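Local atomic coordinates of 6-pyruvoyl tetrahydrobiopterin synthase (Plasmodium vivax, PDB entry 3LX3), a protein that belongs to the 6-pyruvoyl tetrahydropterin synthase family and, in this hexameric model, binds a zinc ion and 2-amino-1,5-dihydropteridine-4,6-dione. Residues K108-C111 with S115-S118. Residues are numbered along the deposited sequence; the frame is centred on the assembly and turned at random.
Sequences KITC and SEYS
A two-stranded antiparallel beta hairpin joins K108-C111 to S115-S118, the strand directions lying 166° apart. I109 and Y117 form its hydrogen-bonded pair: I109 N donates to Y117 O at 2.8 Å, and Y117 N returns a bond to I109 O at 2.9 Å, in the carbonyl plane. Nearer the turn, C111 N reaches S115 O at 2.8 Å, almost straight on (C=O...N 162°). On the face carrying K108, T110 and E116, the extended lysine chain crosses the glutamate, but K108 NZ to E116 OE1 is 3.7 Å, a long salt bridge; CE comes closer to that oxygen. One water links T110 OG1 (2.6 Å) with E116 OE2, to which it donates. On the face of I109 and Y117, C111 SG lies anti to its own carbonyl carbon (chi1 -60°), which sets it at the edge of the Y117 ring, 3.8 Å from CE2, a sulfur-aromatic contact. The phenol OH bonds D123 of the second subunit, while the ring stacks on F37. I109 packs against F89 and L91 of strand 89-92, and backbone bonds of K108 to Q101 and T110 to N99 add strand 98-103 beside 106-111, making 106-111 the central strand of three.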
ATOM      1  N   LYS A 108     -28.037  13.881 -24.504  1.00 17.41           N
ATOM      2  CA  LYS A 108     -27.594  15.272 -24.438  1.00 17.36           C
ATOM      3  C   LYS A 108     -27.965  15.811 -23.054  1.00 18.68           C
ATOM      4  O   LYS A 108     -29.103  15.707 -22.613  1.00 21.49           O
ATOM      5  CB  LYS A 108     -28.201  16.098 -25.562  1.00 18.82           C
ATOM      6  CG  LYS A 108     -27.922  17.602 -25.474  1.00 22.26           C
ATOM      7  CD  LYS A 108     -28.593  18.313 -26.612  1.00 30.57           C
ATOM      8  CE  LYS A 108     -28.391  19.794 -26.494  1.00 34.81           C
ATOM      9  NZ  LYS A 108     -29.063  20.513 -27.627  1.00 39.70           N
ATOM     10  N   ILE A 109     -26.997  16.375 -22.359  1.00 16.18           N
ATOM     11  CA  ILE A 109     -27.174  16.851 -21.009  1.00 16.18           C
ATOM     12  C   ILE A 109     -26.955  18.348 -21.004  1.00 17.82           C
ATOM     13  O   ILE A 109     -25.911  18.805 -21.442  1.00 19.37           O
ATOM     14  CB  ILE A 109     -26.151  16.230 -20.044  1.00 17.59           C
ATOM     15  CG1 ILE A 109     -26.237  14.702 -20.088  1.00 21.78           C
ATOM     16  CG2 ILE A 109     -26.387  16.744 -18.590  1.00 20.89           C
ATOM     17  CD1 ILE A 109     -25.177  14.021 -19.228  1.00 29.05           C
ATOM     18  N   THR A 110     -27.950  19.103 -20.544  1.00 16.92           N
ATOM     19  CA  THR A 110     -27.852  20.548 -20.443  1.00 16.37           C
ATOM     20  C   THR A 110     -27.904  20.937 -18.967  1.00 21.02           C
ATOM     21  O   THR A 110     -28.771  20.479 -18.210  1.00 19.28           O
ATOM     22  CB  THR A 110     -28.946  21.263 -21.195  1.00 20.74           C
ATOM     23  OG1 THR A 110     -28.958  20.822 -22.567  1.00 23.07           O
ATOM     24  CG2 THR A 110     -28.723  22.775 -21.159  1.00 23.89           C
ATOM     25  N   CYS A 111     -26.955  21.752 -18.555  1.00 18.66           N
ATOM     26  CA  CYS A 111     -26.787  22.130 -17.144  1.00 19.08           C
ATOM     27  C   CYS A 111     -27.475  23.473 -16.843  1.00 21.96           C
ATOM     28  O   CYS A 111     -27.887  24.187 -17.764  1.00 21.23           O
ATOM     29  CB  CYS A 111     -25.326  22.251 -16.811  1.00 19.28           C
ATOM     30  SG  CYS A 111     -24.474  20.643 -17.098  1.00 23.09           S
ATOM     31  N   SER A 115     -24.350  24.901 -19.933  1.00 23.26           N
ATOM     32  CA  SER A 115     -23.315  24.008 -20.499  1.00 21.44           C
ATOM     33  C   SER A 115     -24.014  22.799 -21.091  1.00 21.88           C
ATOM     34  O   SER A 115     -24.989  22.328 -20.528  1.00 21.02           O
ATOM     35  CB  SER A 115     -22.357  23.534 -19.435  1.00 21.68           C
ATOM     36  OG  SER A 115     -21.554  24.631 -18.992  1.00 29.90           O
ATOM     37  N   GLU A 116     -23.499  22.297 -22.196  1.00 18.13           N
ATOM     38  CA  GLU A 116     -24.088  21.159 -22.907  1.00 18.31           C
ATOM     39  C   GLU A 116     -23.039  20.078 -23.127  1.00 15.05           C
ATOM     40  O   GLU A 116     -21.881  20.355 -23.517  1.00 16.19           O
ATOM     41  CB  GLU A 116     -24.667  21.576 -24.273  1.00 24.18           C
ATOM     42  CG  GLU A 116     -25.930  22.448 -24.239  1.00 31.31           C
ATOM     43  CD  GLU A 116     -26.459  22.730 -25.665  1.00 36.99           C
ATOM     44  OE1 GLU A 116     -25.938  22.136 -26.623  1.00 42.07           O
ATOM     45  OE2 GLU A 116     -27.408  23.525 -25.791  1.00 51.58           O
ATOM     46  N   TYR A 117     -23.468  18.816 -22.933  1.00 15.53           N
ATOM     47  CA  TYR A 117     -22.684  17.621 -23.223  1.00 14.93           C
ATOM     48  C   TYR A 117     -23.488  16.715 -24.117  1.00 15.17           C
ATOM     49  O   TYR A 117     -24.741  16.677 -24.031  1.00 16.43           O
ATOM     50  CB  TYR A 117     -22.430  16.841 -21.898  1.00 13.90           C
ATOM     51  CG  TYR A 117     -21.665  17.627 -20.875  1.00 13.97           C
ATOM     52  CD1 TYR A 117     -20.302  17.466 -20.701  1.00 14.71           C
ATOM     53  CD2 TYR A 117     -22.311  18.555 -20.091  1.00 17.39           C
ATOM     54  CE1 TYR A 117     -19.627  18.224 -19.770  1.00 16.91           C
ATOM     55  CE2 TYR A 117     -21.634  19.313 -19.174  1.00 19.89           C
ATOM     56  CZ  TYR A 117     -20.269  19.145 -19.027  1.00 18.47           C
ATOM     57  OH  TYR A 117     -19.597  19.938 -18.104  1.00 21.22           O
ATOM     58  N   SER A 118     -22.821  15.885 -24.894  1.00 14.65           N
ATOM     59  CA  SER A 118     -23.521  14.830 -25.613  1.00 15.72           C
ATOM     60  C   SER A 118     -22.626  13.602 -25.697  1.00 15.50           C
ATOM     61  O   SER A 118     -21.446  13.711 -26.007  1.00 15.60           O
ATOM     62  CB  SER A 118     -23.870  15.296 -27.009  1.00 19.04           C
ATOM     63  OG  SER A 118     -24.627  14.278 -27.670  1.00 20.75           O
TER
HETATM   64  O   HOH W   1     -29.556  22.416 -24.525  1.00 45.31           O